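Local atomic coordinates of tRNA (cytosine(72)-C(5))-methyltransferase (PDB entry 5ZVE), a protein that methylates the C5 position of cytosine 72 in several archaeal tRNAs, using S-adenosyl-L-methionine as methyl donor. Residues K19-A22 with N23-M26. Residues are numbered along the deposited sequence; the frame is centred on the assembly and turned at random.
Sequences KEEA and NKIM
Lys24 places its ammonium group between the carboxylates of Glu20 and Glu21, one turn back on helix 19-29. The three residues form a salt-bridge network. Lys24 NZ lies 3.2 Å from Glu20 OE2, a salt bridge whose hydrogen bond is weak. The second bridge, Lys24 NZ to Glu21 OE2, is long at 3.6 Å. Lys24 and Glu20 run side by side and point the same way, so Glu20 CG also packs on Lys24 CE. Glu21 comes in at a slant. Its chain folds at chi2 (-70°), which brings OE2 back over Lys24 CD. The other oxygen, Glu21 OE1, accepts a hydrogen bond from His367 NE2 of helix 366-369.

Backbone i to i+4 hydrogen bonds hold the same turn. Lys24 N donates to Glu20 O at 3.1 Å. The straightest is Met26 N to Ala22 O, with 166° at the hydrogen.

Two methyl groups rest on backbone carbonyl oxygens. Met26 bends at chi3 (-68°) and sets CE 3.3 Å from Ala22 O. Ile25 CD1 lies against Glu21 O, and the side chain meets Phe17. The apolar pair is Met26 CE and Ala22 CB, 4.4 Å apart. Ala22 and Met26 both also touch Tyr13 of helix 7-17.

An alanine in place of Lys24 would probably leave Glu20 without its partner in this turn and Glu21 with only His367 of the two partners described. This is local helix packing in the ferredoxin-like domain, away from the S-adenosyl-L-methionine site. The helix is two-sided: its apolar face packs on helix 7-17, while a weak and a long ion pair to one lysine link neighbouring positions on the outer face and Glu21 reaches helix 366-369.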
ATOM      1  N   LYS A  19      16.732 -11.254  16.186  1.00 37.96           N
ATOM      2  CA  LYS A  19      17.597 -10.123  15.855  1.00 36.89           C
ATOM      3  C   LYS A  19      17.963 -10.010  14.376  1.00 41.88           C
ATOM      4  O   LYS A  19      17.855  -8.937  13.780  1.00 42.06           O
ATOM      5  CB  LYS A  19      18.895 -10.208  16.656  1.00 40.22           C
ATOM      6  CG  LYS A  19      19.671  -8.904  16.718  1.00 42.75           C
ATOM      7  CD  LYS A  19      20.998  -9.103  17.423  1.00 42.57           C
ATOM      8  CE  LYS A  19      21.787  -7.810  17.506  1.00 40.99           C
ATOM      9  NZ  LYS A  19      23.108  -8.040  18.145  1.00 50.59           N
ATOM     10  N   GLU A  20      18.401 -11.119  13.791  1.00 43.33           N
ATOM     11  CA  GLU A  20      18.860 -11.116  12.411  1.00 42.01           C
ATOM     12  C   GLU A  20      17.745 -10.730  11.448  1.00 41.74           C
ATOM     13  O   GLU A  20      17.894  -9.796  10.658  1.00 42.37           O
ATOM     14  CB  GLU A  20      19.433 -12.481  12.036  1.00 49.48           C
ATOM     15  CG  GLU A  20      19.980 -12.540  10.624  1.00 49.64           C
ATOM     16  CD  GLU A  20      20.662 -13.858  10.320  1.00 63.69           C
ATOM     17  OE1 GLU A  20      20.371 -14.855  11.018  1.00 60.52           O
ATOM     18  OE2 GLU A  20      21.480 -13.897   9.373  1.00 67.70           O
ATOM     19  N   GLU A  21      16.630 -11.447  11.518  1.00 35.45           N
ATOM     20  CA  GLU A  21      15.499 -11.179  10.640  1.00 37.12           C
ATOM     21  C   GLU A  21      14.925  -9.786  10.861  1.00 37.76           C
ATOM     22  O   GLU A  21      14.547  -9.111   9.901  1.00 33.39           O
ATOM     23  CB  GLU A  21      14.415 -12.237  10.836  1.00 37.62           C
ATOM     24  CG  GLU A  21      14.841 -13.609  10.371  1.00 35.72           C
ATOM     25  CD  GLU A  21      14.951 -13.688   8.864  1.00 39.37           C
ATOM     26  OE1 GLU A  21      13.904 -13.583   8.191  1.00 33.57           O
ATOM     27  OE2 GLU A  21      16.082 -13.840   8.352  1.00 46.35           O
ATOM     28  N   ALA A  22      14.861  -9.364  12.122  1.00 35.38           N
ATOM     29  CA  ALA A  22      14.380  -8.030  12.468  1.00 34.55           C
ATOM     30  C   ALA A  22      15.226  -6.950  11.803  1.00 32.55           C
ATOM     31  O   ALA A  22      14.700  -5.945  11.324  1.00 32.67           O
ATOM     32  CB  ALA A  22      14.376  -7.835  13.978  1.00 29.12           C
ATOM     33  N   ASN A  23      16.538  -7.156  11.786  1.00 31.86           N
ATOM     34  CA  ASN A  23      17.443  -6.184  11.184  1.00 36.06           C
ATOM     35  C   ASN A  23      17.297  -6.142   9.666  1.00 31.44           C
ATOM     36  O   ASN A  23      17.376  -5.073   9.057  1.00 31.88           O
ATOM     37  CB  ASN A  23      18.897  -6.485  11.569  1.00 36.56           C
ATOM     38  CG  ASN A  23      19.249  -5.983  12.964  1.00 41.35           C
ATOM     39  OD1 ASN A  23      18.708  -4.983  13.435  1.00 41.22           O
ATOM     40  ND2 ASN A  23      20.162  -6.680  13.628  1.00 43.83           N
ATOM     41  N   LYS A  24      17.078  -7.308   9.062  1.00 31.26           N
ATOM     42  CA  LYS A  24      16.872  -7.405   7.615  1.00 28.31           C
ATOM     43  C   LYS A  24      15.561  -6.756   7.192  1.00 26.86           C
ATOM     44  O   LYS A  24      15.474  -6.156   6.126  1.00 26.18           O
ATOM     45  CB  LYS A  24      16.886  -8.865   7.157  1.00 33.39           C
ATOM     46  CG  LYS A  24      18.253  -9.520   7.167  1.00 40.06           C
ATOM     47  CD  LYS A  24      18.135 -11.032   7.040  1.00 40.73           C
ATOM     48  CE  LYS A  24      19.501 -11.695   7.073  1.00 45.27           C
ATOM     49  NZ  LYS A  24      19.399 -13.178   7.015  1.00 50.20           N
ATOM     50  N   ILE A  25      14.539  -6.894   8.029  1.00 26.54           N
ATOM     51  CA  ILE A  25      13.225  -6.335   7.736  1.00 27.27           C
ATOM     52  C   ILE A  25      13.264  -4.809   7.824  1.00 24.86           C
ATOM     53  O   ILE A  25      12.796  -4.111   6.923  1.00 26.80           O
ATOM     54  CB  ILE A  25      12.156  -6.885   8.696  1.00 29.88           C
ATOM     55  CG1 ILE A  25      11.772  -8.312   8.302  1.00 26.00           C
ATOM     56  CG2 ILE A  25      10.927  -5.982   8.715  1.00 27.74           C
ATOM     57  CD1 ILE A  25      11.260  -9.151   9.457  1.00 32.16           C
ATOM     58  N   MET A  26      13.845  -4.295   8.899  1.00 25.30           N
ATOM     59  CA  MET A  26      13.933  -2.852   9.088  1.00 26.37           C
ATOM     60  C   MET A  26      14.798  -2.198   8.017  1.00 24.76           C
ATOM     61  O   MET A  26      14.470  -1.122   7.525  1.00 28.53           O
ATOM     62  CB  MET A  26      14.469  -2.529  10.481  1.00 25.93           C
ATOM     63  CG  MET A  26      13.422  -2.639  11.567  1.00 27.07           C
ATOM     64  SD  MET A  26      14.031  -2.165  13.195  1.00 29.98           S
ATOM     65  CE  MET A  26      15.188  -3.485  13.539  1.00 29.20           C
TER